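Long-range contacts in toll-receptor-related 2 (Hydra vulgaris, PDB 4W8H), which is a Toll-related receptor whose TIR domain, the part held in this chain, probably passes on signals inside the cell through interactions with other TIR domains: residues Lys26-Ile32 / Leu122-Arg127; Ile88-Pro94 / Met104-Cys110; Ile9-Asp15 / Val63-Phe69. All blocks are in the same frame, centred on the assembly; numbering follows the deposited sequence.

Contact 1. Residues Lys26-Ile32 / Leu122-Arg127; sequences KLERAGI and LFRDIR. Unlike the reference sequence in segment 26-32: Lys26 (reference Glu), Leu27 (reference Val).
Phe123 and Arg127 of the C-terminal helix 115-127 pack against Leu27, Ala30 and Ile32 at the end of helix 16-29 and the turn after it, a contact of helix against helix end in the flavodoxin-like TIR fold. Both helices lie on the same side of the parallel sheet. Phe123 carries much of the contact. With CG beside its backbone N and anti to the carbonyl carbon (chi1 -66°), its ring reaches across into the groove left by Lys26, Leu27, Ala30 and Ile32. Ala30 CB sits over one face of that ring in a CH-pi contact, 4.1 Å from the Phe123 centroid. Ile32 CD1 and Leu27 CD2 approach the ring obliquely, Ile32 CD1 lying 3.7 Å from Phe123 CD1. On the sheet side of Phe123 the branched side chains close up. Leu27 crosses Ile126 at about a right angle, and Leu27 CD2 comes to 3.6 Å from Ile126 CD1. Ile32 meets the other branch, with its CG2 3.9 Å from Ile126 CG2. Leu27 and Ile126 also touch strand 5-10, so these apolar groups belong to the layer between helices and sheet. Gly31 ends helix 16-29 with a positive phi in a Schellman motif. The turn leaves the carbonyl of Ala30 facing the other helix. Arg127, extended from CG to NE, runs over to it. NH2 of Arg127 donates to Ala30 O at 3.0 Å, in the carbonyl plane and on a lone pair, with the oxygen 5° out of the guanidinium plane. A water bridges the same two residues: it donates to Ala30 O and accepts from Arg127 NE, at 2.7 Å from Arg127 NE.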
loop_
_atom_site.group_PDB
_atom_site.type_symbol
_atom_site.label_atom_id
_atom_site.label_comp_id
_atom_site.label_asym_id
_atom_site.label_seq_id
_atom_site.Cartn_x
_atom_site.Cartn_y
_atom_site.Cartn_z
ATOM N N LYS A 26 -2.597 -11.706 -5.539
ATOM C CA LYS A 26 -4.038 -11.599 -5.735
ATOM C C LYS A 26 -4.429 -10.388 -6.557
ATOM O O LYS A 26 -5.357 -10.463 -7.386
ATOM C CB LYS A 26 -4.740 -11.620 -4.405
ATOM C CG LYS A 26 -4.826 -13.047 -3.863
ATOM C CD LYS A 26 -5.731 -13.160 -2.689
ATOM C CE LYS A 26 -7.186 -12.798 -2.978
ATOM N NZ LYS A 26 -7.816 -13.466 -4.138
ATOM N N LEU A 27 -3.755 -9.257 -6.329
ATOM C CA LEU A 27 -4.062 -8.071 -7.112
ATOM C C LEU A 27 -3.838 -8.322 -8.587
ATOM O O LEU A 27 -4.697 -8.016 -9.420
ATOM C CB LEU A 27 -3.207 -6.894 -6.628
ATOM C CG LEU A 27 -3.576 -6.260 -5.288
ATOM C CD1 LEU A 27 -2.405 -5.408 -4.775
ATOM C CD2 LEU A 27 -4.831 -5.415 -5.370
ATOM N N GLU A 28 -2.701 -8.913 -8.930
ATOM C CA GLU A 28 -2.349 -9.122 -10.326
ATOM C C GLU A 28 -3.282 -10.150 -10.964
ATOM O O GLU A 28 -3.686 -10.004 -12.124
ATOM C CB GLU A 28 -0.858 -9.452 -10.454
ATOM C CG GLU A 28 0.021 -8.226 -10.102
ATOM C CD GLU A 28 1.474 -8.409 -10.421
ATOM O OE1 GLU A 28 1.996 -9.537 -10.348
ATOM O OE2 GLU A 28 2.099 -7.380 -10.733
ATOM N N ARG A 29 -3.663 -11.167 -10.196
ATOM C CA ARG A 29 -4.630 -12.163 -10.739
ATOM C C ARG A 29 -5.984 -11.529 -11.047
ATOM O O ARG A 29 -6.695 -11.964 -11.949
ATOM C CB ARG A 29 -4.781 -13.326 -9.773
ATOM C CG ARG A 29 -3.590 -14.271 -9.840
ATOM C CD ARG A 29 -3.605 -15.294 -8.736
ATOM N NE ARG A 29 -4.739 -16.200 -8.862
ATOM C CZ ARG A 29 -4.715 -17.373 -9.494
ATOM N NH1 ARG A 29 -3.594 -17.798 -10.057
ATOM N NH2 ARG A 29 -5.811 -18.128 -9.550
ATOM N N ALA A 30 -6.327 -10.502 -10.265
ATOM C CA ALA A 30 -7.591 -9.778 -10.409
ATOM C C ALA A 30 -7.525 -8.711 -11.511
ATOM O O ALA A 30 -8.490 -7.961 -11.689
ATOM C CB ALA A 30 -7.996 -9.130 -9.062
ATOM N N GLY A 31 -6.409 -8.654 -12.246
ATOM C CA GLY A 31 -6.241 -7.684 -13.297
ATOM C C GLY A 31 -5.855 -6.291 -12.874
ATOM O O GLY A 31 -5.925 -5.349 -13.667
ATOM N N ILE A 32 -5.426 -6.149 -11.624
ATOM C CA ILE A 32 -5.034 -4.864 -11.088
ATOM C C ILE A 32 -3.538 -4.667 -11.335
ATOM O O ILE A 32 -2.717 -5.480 -10.968
ATOM C CB ILE A 32 -5.416 -4.775 -9.591
ATOM C CG1 ILE A 32 -6.963 -4.813 -9.477
ATOM C CG2 ILE A 32 -4.793 -3.519 -8.944
ATOM C CD1 ILE A 32 -7.492 -5.029 -8.072
ATOM N N LEU A 122 -11.123 -4.328 -0.731
ATOM C CA LEU A 122 -9.912 -3.800 -1.328
ATOM C C LEU A 122 -10.103 -3.601 -2.835
ATOM O O LEU A 122 -9.827 -2.526 -3.386
ATOM C CB LEU A 122 -8.756 -4.759 -1.054
ATOM C CG LEU A 122 -7.415 -4.363 -1.656
ATOM C CD1 LEU A 122 -6.927 -2.974 -1.147
ATOM C CD2 LEU A 122 -6.345 -5.387 -1.343
ATOM N N PHE A 123 -10.569 -4.642 -3.514
ATOM C CA PHE A 123 -10.676 -4.556 -4.958
ATOM C C PHE A 123 -11.721 -3.512 -5.346
ATOM O O PHE A 123 -11.564 -2.805 -6.337
ATOM C CB PHE A 123 -11.058 -5.906 -5.564
ATOM C CG PHE A 123 -10.024 -6.984 -5.425
ATOM C CD1 PHE A 123 -8.724 -6.745 -5.026
ATOM C CD2 PHE A 123 -10.413 -8.278 -5.587
ATOM C CE1 PHE A 123 -7.818 -7.764 -4.872
ATOM C CE2 PHE A 123 -9.510 -9.314 -5.445
ATOM C CZ PHE A 123 -8.210 -9.058 -5.077
ATOM N N ARG A 124 -12.802 -3.392 -4.596
ATOM C CA ARG A 124 -13.841 -2.409 -4.892
ATOM C C ARG A 124 -13.285 -0.991 -4.827
ATOM O O ARG A 124 -13.611 -0.137 -5.658
ATOM C CB ARG A 124 -15.002 -2.599 -3.912
ATOM C CG ARG A 124 -16.191 -1.712 -4.166
ATOM C CD ARG A 124 -17.131 -1.784 -2.992
ATOM N NE ARG A 124 -17.799 -3.077 -2.870
ATOM C CZ ARG A 124 -17.864 -3.821 -1.763
ATOM N NH1 ARG A 124 -18.543 -4.947 -1.824
ATOM N NH2 ARG A 124 -17.301 -3.462 -0.607
ATOM N N ASP A 125 -12.462 -0.731 -3.822
ATOM C CA ASP A 125 -11.921 0.606 -3.701
ATOM C C ASP A 125 -10.985 0.935 -4.848
ATOM O O ASP A 125 -11.008 2.056 -5.409
ATOM C CB ASP A 125 -11.211 0.873 -2.386
ATOM C CG ASP A 125 -10.901 2.348 -2.218
ATOM O OD1 ASP A 125 -11.850 3.138 -2.106
ATOM O OD2 ASP A 125 -9.740 2.737 -2.264
ATOM N N ILE A 126 -10.136 -0.028 -5.187
ATOM C CA ILE A 126 -9.175 0.167 -6.257
ATOM C C ILE A 126 -9.916 0.427 -7.559
ATOM O O ILE A 126 -9.543 1.336 -8.320
ATOM C CB ILE A 126 -8.256 -1.046 -6.372
ATOM C CG1 ILE A 126 -7.424 -1.124 -5.090
ATOM C CG2 ILE A 126 -7.419 -0.964 -7.665
ATOM C CD1 ILE A 126 -6.568 -2.333 -4.998
ATOM N N ARG A 127 -10.992 -0.313 -7.807
ATOM C CA ARG A 127 -11.739 -0.237 -9.062
ATOM C C ARG A 127 -12.669 0.953 -9.131
ATOM O O ARG A 127 -13.078 1.321 -10.215
ATOM C CB ARG A 127 -12.484 -1.542 -9.266
ATOM C CG ARG A 127 -11.543 -2.691 -9.541
ATOM C CD ARG A 127 -12.258 -4.027 -9.407
ATOM N NE ARG A 127 -11.451 -5.153 -9.870
ATOM C CZ ARG A 127 -11.667 -6.429 -9.528
ATOM N NH1 ARG A 127 -12.627 -6.757 -8.672
ATOM N NH2 ARG A 127 -10.907 -7.388 -10.047
HETATM O O HOH W 1 -9.514 -5.497 -11.727
#

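Contact 2. Residues Ile88-Pro94 / Met104-Cys110; sequences IPILYRP and MTYLDWC
Three backbone hydrogen bonds join Ile88-Pro94 to Met104-Cys110 as parallel neighbours in the sheet of the TIR domain. Leu107 N donates to Pro89 O at 2.9 Å, and Leu91 N donates to Leu107 O at 2.8 Å. Leu107 thus bonds on both sides of Ile90, the usual parallel pattern. Trp109 N then reaches Leu91 O at 3.0 Å, with a more bent N-H...O angle of 131°. The next amide, Cys110 N, turns to its own segment and makes a weak bond to Asp108 OD1. Outside this polar line, the side chains pack on both faces. Leu91 and Tyr106 lie side by side and point the same way, with Leu91 CB 3.8 Å from Tyr106 CD1. Tyr106 CG stands between its backbone N and carbonyl carbon (chi1 54°), which lays the ring along Leu91. With an alanine here the ring is gone, and Leu91 CB and CD2 would probably be left without the surface they lie along, a gap opening at this edge of the sheet. Asp108 flanks Leu91 too, its OD1 close to Leu91 CD2. Toward the start of both segments, Pro89 CG meets Met104 SD at 3.6 Å. Toward their ends, Cys110 SG lies 3.5 Å from Pro94 CD and also comes near Tyr92 O. The side chains of Tyr92 and Trp109 lie side by side, their rings meeting obliquely with planes 41° apart and CD1 of Tyr92 3.8 Å from CD1 of Trp109. Trp18 stacks on Tyr92 and also meets Trp109. Strand 107-108 is the outermost strand on this side within the chain. Leu107 leans on Phe118 and Leu122 of helix 115-127, while strand 87-91 continues into the sheet through backbone bonds to strand 58-65.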
loop_
_atom_site.group_PDB
_atom_site.type_symbol
_atom_site.label_atom_id
_atom_site.label_comp_id
_atom_site.label_asym_id
_atom_site.label_seq_id
_atom_site.Cartn_x
_atom_site.Cartn_y
_atom_site.Cartn_z
ATOM N N ILE A 88 -4.652 3.678 0.561
ATOM C CA ILE A 88 -5.501 2.609 1.085
ATOM C C ILE A 88 -4.741 1.944 2.205
ATOM O O ILE A 88 -3.827 1.159 1.942
ATOM C CB ILE A 88 -5.837 1.568 -0.001
ATOM C CG1 ILE A 88 -6.553 2.210 -1.177
ATOM C CG2 ILE A 88 -6.686 0.464 0.622
ATOM C CD1 ILE A 88 -6.707 1.288 -2.340
ATOM N N PRO A 89 -5.028 2.295 3.464
ATOM C CA PRO A 89 -4.300 1.667 4.568
ATOM C C PRO A 89 -4.882 0.281 4.869
ATOM O O PRO A 89 -6.113 0.101 4.942
ATOM C CB PRO A 89 -4.581 2.585 5.747
ATOM C CG PRO A 89 -5.418 3.764 5.238
ATOM C CD PRO A 89 -5.955 3.343 3.927
ATOM N N ILE A 90 -3.953 -0.669 4.997
ATOM C CA ILE A 90 -4.247 -2.021 5.433
ATOM C C ILE A 90 -3.595 -2.240 6.781
ATOM O O ILE A 90 -2.375 -2.037 6.928
ATOM C CB ILE A 90 -3.695 -3.067 4.462
ATOM C CG1 ILE A 90 -4.436 -2.972 3.120
ATOM C CG2 ILE A 90 -3.860 -4.491 5.072
ATOM C CD1 ILE A 90 -3.823 -3.824 2.035
ATOM N N LEU A 91 -4.368 -2.662 7.789
ATOM C CA LEU A 91 -3.759 -3.094 9.049
ATOM C C LEU A 91 -3.426 -4.554 8.911
ATOM O O LEU A 91 -4.305 -5.417 9.030
ATOM C CB LEU A 91 -4.647 -2.825 10.261
ATOM C CG LEU A 91 -3.980 -3.073 11.623
ATOM C CD1 LEU A 91 -2.919 -2.061 11.956
ATOM C CD2 LEU A 91 -5.024 -3.125 12.725
ATOM N N TYR A 92 -2.165 -4.829 8.607
ATOM C CA TYR A 92 -1.710 -6.193 8.336
ATOM C C TYR A 92 -1.346 -6.891 9.645
ATOM O O TYR A 92 -1.675 -8.055 9.834
ATOM C CB TYR A 92 -0.550 -6.178 7.317
ATOM C CG TYR A 92 0.163 -7.497 7.205
ATOM C CD1 TYR A 92 -0.521 -8.680 6.958
ATOM C CD2 TYR A 92 1.536 -7.563 7.428
ATOM C CE1 TYR A 92 0.175 -9.905 6.927
ATOM C CE2 TYR A 92 2.225 -8.769 7.387
ATOM C CZ TYR A 92 1.533 -9.931 7.186
ATOM O OH TYR A 92 2.247 -11.093 7.180
ATOM N N ARG A 93 -0.588 -6.210 10.482
ATOM C CA ARG A 93 -0.244 -6.699 11.819
ATOM C C ARG A 93 -0.558 -5.617 12.838
ATOM O O ARG A 93 -0.320 -4.463 12.548
ATOM C CB ARG A 93 1.226 -7.083 11.888
ATOM C CG ARG A 93 1.594 -8.306 11.068
ATOM C CD ARG A 93 3.105 -8.273 10.677
ATOM N NE ARG A 93 3.939 -8.172 11.844
ATOM C CZ ARG A 93 5.135 -7.604 11.916
ATOM N NH1 ARG A 93 5.699 -6.999 10.856
ATOM N NH2 ARG A 93 5.750 -7.636 13.097
ATOM N N PRO A 94 -1.050 -5.989 14.040
ATOM C CA PRO A 94 -1.368 -4.969 15.048
ATOM C C PRO A 94 -0.146 -4.132 15.400
ATOM O O PRO A 94 0.981 -4.621 15.460
ATOM C CB PRO A 94 -1.812 -5.790 16.267
ATOM C CG PRO A 94 -2.301 -7.092 15.672
ATOM C CD PRO A 94 -1.320 -7.353 14.538
ATOM N N MET A 104 -8.305 7.724 10.286
ATOM C CA MET A 104 -8.471 7.294 8.908
ATOM C C MET A 104 -8.940 5.839 8.859
ATOM O O MET A 104 -8.383 4.958 9.525
ATOM C CB MET A 104 -7.139 7.414 8.186
ATOM C CG MET A 104 -7.244 7.074 6.731
ATOM S SD MET A 104 -5.749 7.316 5.804
ATOM C CE MET A 104 -5.534 9.066 5.924
ATOM N N THR A 105 -10.003 5.581 8.110
ATOM C CA THR A 105 -10.542 4.239 7.988
ATOM C C THR A 105 -9.567 3.351 7.267
ATOM O O THR A 105 -9.006 3.730 6.240
ATOM C CB THR A 105 -11.858 4.333 7.189
ATOM O OG1 THR A 105 -12.767 5.211 7.863
ATOM C CG2 THR A 105 -12.465 2.938 6.980
ATOM N N TYR A 106 -9.388 2.128 7.774
ATOM C CA TYR A 106 -8.483 1.191 7.167
ATOM C C TYR A 106 -9.174 -0.161 6.934
ATOM O O TYR A 106 -10.230 -0.460 7.512
ATOM C CB TYR A 106 -7.213 0.994 8.021
ATOM C CG TYR A 106 -7.386 0.613 9.469
ATOM C CD1 TYR A 106 -7.693 -0.674 9.861
ATOM C CD2 TYR A 106 -7.159 1.551 10.457
ATOM C CE1 TYR A 106 -7.835 -0.994 11.197
ATOM C CE2 TYR A 106 -7.261 1.243 11.800
ATOM C CZ TYR A 106 -7.609 -0.047 12.162
ATOM O OH TYR A 106 -7.710 -0.370 13.500
ATOM N N LEU A 107 -8.571 -0.975 6.080
ATOM C CA LEU A 107 -8.970 -2.365 5.897
ATOM C C LEU A 107 -8.231 -3.208 6.934
ATOM O O LEU A 107 -7.001 -3.271 6.918
ATOM C CB LEU A 107 -8.637 -2.861 4.486
ATOM C CG LEU A 107 -9.273 -2.059 3.384
ATOM C CD1 LEU A 107 -8.779 -2.553 2.046
ATOM C CD2 LEU A 107 -10.784 -2.068 3.449
ATOM N N ASP A 108 -8.980 -3.893 7.788
ATOM C CA ASP A 108 -8.385 -4.532 8.943
ATOM C C ASP A 108 -8.191 -6.022 8.671
ATOM O O ASP A 108 -9.102 -6.818 8.905
ATOM C CB ASP A 108 -9.274 -4.347 10.173
ATOM C CG ASP A 108 -8.590 -4.795 11.462
ATOM O OD1 ASP A 108 -7.511 -5.434 11.394
ATOM O OD2 ASP A 108 -9.137 -4.509 12.554
ATOM N N TRP A 109 -7.010 -6.417 8.227
ATOM C CA TRP A 109 -6.714 -7.839 7.969
ATOM C C TRP A 109 -6.680 -8.610 9.271
ATOM O O TRP A 109 -6.955 -9.819 9.297
ATOM C CB TRP A 109 -5.370 -7.958 7.242
ATOM C CG TRP A 109 -4.886 -9.368 7.071
ATOM C CD1 TRP A 109 -3.965 -9.995 7.802
ATOM C CD2 TRP A 109 -5.309 -10.295 6.065
ATOM N NE1 TRP A 109 -3.783 -11.280 7.356
ATOM C CE2 TRP A 109 -4.597 -11.475 6.280
ATOM C CE3 TRP A 109 -6.219 -10.236 5.018
ATOM C CZ2 TRP A 109 -4.761 -12.593 5.482
ATOM C CZ3 TRP A 109 -6.394 -11.334 4.231
ATOM C CH2 TRP A 109 -5.666 -12.510 4.463
ATOM N N CYS A 110 -6.381 -7.961 10.371
ATOM C CA CYS A 110 -6.261 -8.634 11.648
ATOM C C CYS A 110 -7.595 -9.066 12.214
ATOM O O CYS A 110 -7.635 -9.954 13.089
ATOM C CB CYS A 110 -5.592 -7.698 12.642
ATOM S SG CYS A 110 -3.962 -7.188 12.201
#

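Contact 3. Residues Ile9-Asp15 / Val63-Phe69; sequences ICYAPED and VVMSPDF
The side chains of Asp15 and Ser66 face each other across two loops that leave adjacent parallel strands. Ser66 OG donates to Asp15 OD2 at 2.6 Å, and OD2 accepts on its syn lone pair. The hydroxyl stands between its own backbone N and carbonyl carbon (chi1 75°). There it also accepts from Phe69 N at 3.0 Å, in an ST motif. One serine oxygen therefore ties the loop 66-69 to itself and to Asp15. A water completes the join: it donates to Asp15 OD2 and to Val64 O and accepts from Ala12 N. Next to this pair, the Glu14 and Asp68 side chains cross at about a right angle. Their carboxylate planes are only 13° apart and stacked, with Glu14 OE2 4.2 Å from Asp68 OD1. Two like charges so close would probably raise the proton affinity of one of them. Arg93 probably offsets part of this charge, since its NH1 makes salt bridges to Asp68 and Asp15. The Phe69 ring turns an edge toward Cys10 O and Tyr11 CA. Cys10 SG approaches that ring obliquely, 3.6 Å from Phe69 CE2. Ala12 CB rests on the backbone between Asp68 and Phe69. Nearer the strands, Val64 CB packs on Tyr11 CB at 3.9 Å. The strands themselves are paired in parallel at Cys10 and Val63. Val64 N donates to Cys10 O at 3.0 Å. Strands 5-10 and 58-65 are adjacent inside the sheet, with 34-35 next to the first and 87-91 next to the second. Helix 16-29 covers Ile9 and Tyr11, while Cys10, Val63 and Phe69 touch helix 73-82.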
loop_
_atom_site.group_PDB
_atom_site.type_symbol
_atom_site.label_atom_id
_atom_site.label_comp_id
_atom_site.label_asym_id
_atom_site.label_seq_id
_atom_site.Cartn_x
_atom_site.Cartn_y
_atom_site.Cartn_z
ATOM N N ILE A 9 2.492 -0.321 -3.918
ATOM C CA ILE A 9 2.458 -0.995 -2.613
ATOM C C ILE A 9 3.610 -0.511 -1.803
ATOM O O ILE A 9 4.764 -0.708 -2.163
ATOM C CB ILE A 9 2.598 -2.511 -2.750
ATOM C CG1 ILE A 9 1.736 -3.055 -3.897
ATOM C CG2 ILE A 9 2.292 -3.201 -1.379
ATOM C CD1 ILE A 9 0.292 -2.964 -3.682
ATOM N N CYS A 10 3.288 0.094 -0.691
ATOM C CA CYS A 10 4.295 0.582 0.239
ATOM C C CYS A 10 4.318 -0.318 1.495
ATOM O O CYS A 10 3.289 -0.463 2.167
ATOM C CB CYS A 10 3.960 2.016 0.648
ATOM S SG CYS A 10 5.145 2.702 1.782
ATOM N N TYR A 11 5.455 -0.949 1.778
ATOM C CA TYR A 11 5.532 -2.009 2.799
ATOM C C TYR A 11 6.969 -2.151 3.267
ATOM O O TYR A 11 7.906 -1.808 2.548
ATOM C CB TYR A 11 5.027 -3.348 2.229
ATOM C CG TYR A 11 5.963 -3.973 1.221
ATOM C CD1 TYR A 11 6.050 -3.473 -0.087
ATOM C CD2 TYR A 11 6.820 -4.996 1.570
ATOM C CE1 TYR A 11 6.938 -3.986 -0.977
ATOM C CE2 TYR A 11 7.690 -5.549 0.677
ATOM C CZ TYR A 11 7.776 -5.013 -0.615
ATOM O OH TYR A 11 8.691 -5.537 -1.513
ATOM N N ALA A 12 7.127 -2.660 4.469
ATOM C CA ALA A 12 8.436 -2.961 5.032
ATOM C C ALA A 12 8.944 -4.316 4.546
ATOM O O ALA A 12 8.177 -5.267 4.406
ATOM C CB ALA A 12 8.366 -2.962 6.546
ATOM N N PRO A 13 10.263 -4.450 4.367
ATOM C CA PRO A 13 10.811 -5.722 3.893
ATOM C C PRO A 13 10.455 -6.895 4.796
ATOM O O PRO A 13 10.291 -8.022 4.312
ATOM C CB PRO A 13 12.315 -5.479 3.917
ATOM C CG PRO A 13 12.469 -4.026 3.730
ATOM C CD PRO A 13 11.279 -3.382 4.379
ATOM N N GLU A 14 10.271 -6.648 6.082
ATOM C CA GLU A 14 9.957 -7.740 7.007
ATOM C C GLU A 14 8.612 -8.406 6.681
ATOM O O GLU A 14 8.369 -9.540 7.051
ATOM C CB GLU A 14 9.931 -7.193 8.432
ATOM C CG GLU A 14 11.279 -6.833 9.033
ATOM C CD GLU A 14 11.777 -5.449 8.678
ATOM O OE1 GLU A 14 11.122 -4.704 7.939
ATOM O OE2 GLU A 14 12.869 -5.109 9.171
ATOM N N ASP A 15 7.717 -7.680 6.001
ATOM C CA ASP A 15 6.393 -8.177 5.619
ATOM C C ASP A 15 6.338 -8.644 4.169
ATOM O O ASP A 15 5.266 -8.857 3.634
ATOM C CB ASP A 15 5.379 -7.048 5.844
ATOM C CG ASP A 15 5.298 -6.625 7.288
ATOM O OD1 ASP A 15 5.327 -7.484 8.194
ATOM O OD2 ASP A 15 5.210 -5.406 7.523
ATOM N N VAL A 63 -0.829 1.154 1.795
ATOM C CA VAL A 63 0.080 1.256 2.912
ATOM C C VAL A 63 -0.105 -0.007 3.797
ATOM O O VAL A 63 -1.182 -0.175 4.352
ATOM C CB VAL A 63 -0.310 2.564 3.670
ATOM C CG1 VAL A 63 0.402 2.668 5.005
ATOM C CG2 VAL A 63 -0.054 3.815 2.774
ATOM N N VAL A 64 0.896 -0.857 3.899
ATOM C CA VAL A 64 0.766 -2.149 4.615
ATOM C C VAL A 64 1.283 -1.884 6.038
ATOM O O VAL A 64 2.486 -1.998 6.320
ATOM C CB VAL A 64 1.521 -3.254 3.902
ATOM C CG1 VAL A 64 1.354 -4.563 4.697
ATOM C CG2 VAL A 64 1.022 -3.410 2.469
ATOM N N MET A 65 0.358 -1.533 6.941
ATOM C CA MET A 65 0.721 -1.123 8.279
ATOM C C MET A 65 1.066 -2.355 9.131
ATOM O O MET A 65 0.379 -3.400 9.127
ATOM C CB MET A 65 -0.431 -0.361 8.920
ATOM C CG MET A 65 -0.818 0.884 8.121
ATOM S SD MET A 65 -1.984 1.970 8.984
ATOM C CE MET A 65 -3.419 0.899 9.003
ATOM N N SER A 66 2.123 -2.199 9.894
ATOM C CA SER A 66 2.654 -3.212 10.813
ATOM C C SER A 66 3.686 -2.508 11.704
ATOM O O SER A 66 4.101 -1.380 11.397
ATOM C CB SER A 66 3.378 -4.300 10.038
ATOM O OG SER A 66 4.646 -3.847 9.583
ATOM N N PRO A 67 4.176 -3.184 12.740
ATOM C CA PRO A 67 5.212 -2.541 13.545
ATOM C C PRO A 67 6.445 -2.202 12.744
ATOM O O PRO A 67 7.093 -1.173 12.980
ATOM C CB PRO A 67 5.521 -3.586 14.627
ATOM C CG PRO A 67 4.255 -4.420 14.733
ATOM C CD PRO A 67 3.696 -4.455 13.337
ATOM N N ASP A 68 6.784 -3.052 11.772
ATOM C CA ASP A 68 7.987 -2.803 10.974
ATOM C C ASP A 68 7.807 -1.685 9.947
ATOM O O ASP A 68 8.748 -0.947 9.633
ATOM C CB ASP A 68 8.440 -4.083 10.315
ATOM C CG ASP A 68 8.913 -5.093 11.345
ATOM O OD1 ASP A 68 9.857 -4.759 12.106
ATOM O OD2 ASP A 68 8.336 -6.202 11.411
ATOM N N PHE A 69 6.585 -1.510 9.446
ATOM C CA PHE A 69 6.292 -0.382 8.555
ATOM C C PHE A 69 6.686 0.940 9.215
ATOM O O PHE A 69 7.294 1.793 8.586
ATOM C CB PHE A 69 4.810 -0.337 8.234
ATOM C CG PHE A 69 4.452 0.739 7.275
ATOM C CD1 PHE A 69 4.137 2.007 7.724
ATOM C CD2 PHE A 69 4.421 0.491 5.930
ATOM C CE1 PHE A 69 3.841 3.021 6.837
ATOM C CE2 PHE A 69 4.125 1.524 5.023
ATOM C CZ PHE A 69 3.857 2.783 5.488
HETATM O O HOH W 2 4.764 -3.441 5.699
#

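All three contacts belong to one TIR domain built on a parallel sheet of order 2-1-3-4-5. Contacts 2 and 3 share that sheet, with centres about 11 Å apart. Their strands 58-65 and 87-91 are neighbours, joined by a probable hydrogen bond between Ile90 O and Met65 N. Contact 1 lies about 16 Å from contact 2 and 19 Å from contact 3, between centres. It touches contact 2 through Leu122 and Ile126 on Ile88, and contact 3 through Leu27 on Ile9. Along the chain, contact 3 closes before contact 2 opens, contact 1 spans contact 2, and the segments of contact 1 alternate with those of contact 3. Sheet and helix layer are thus joined into one compact domain.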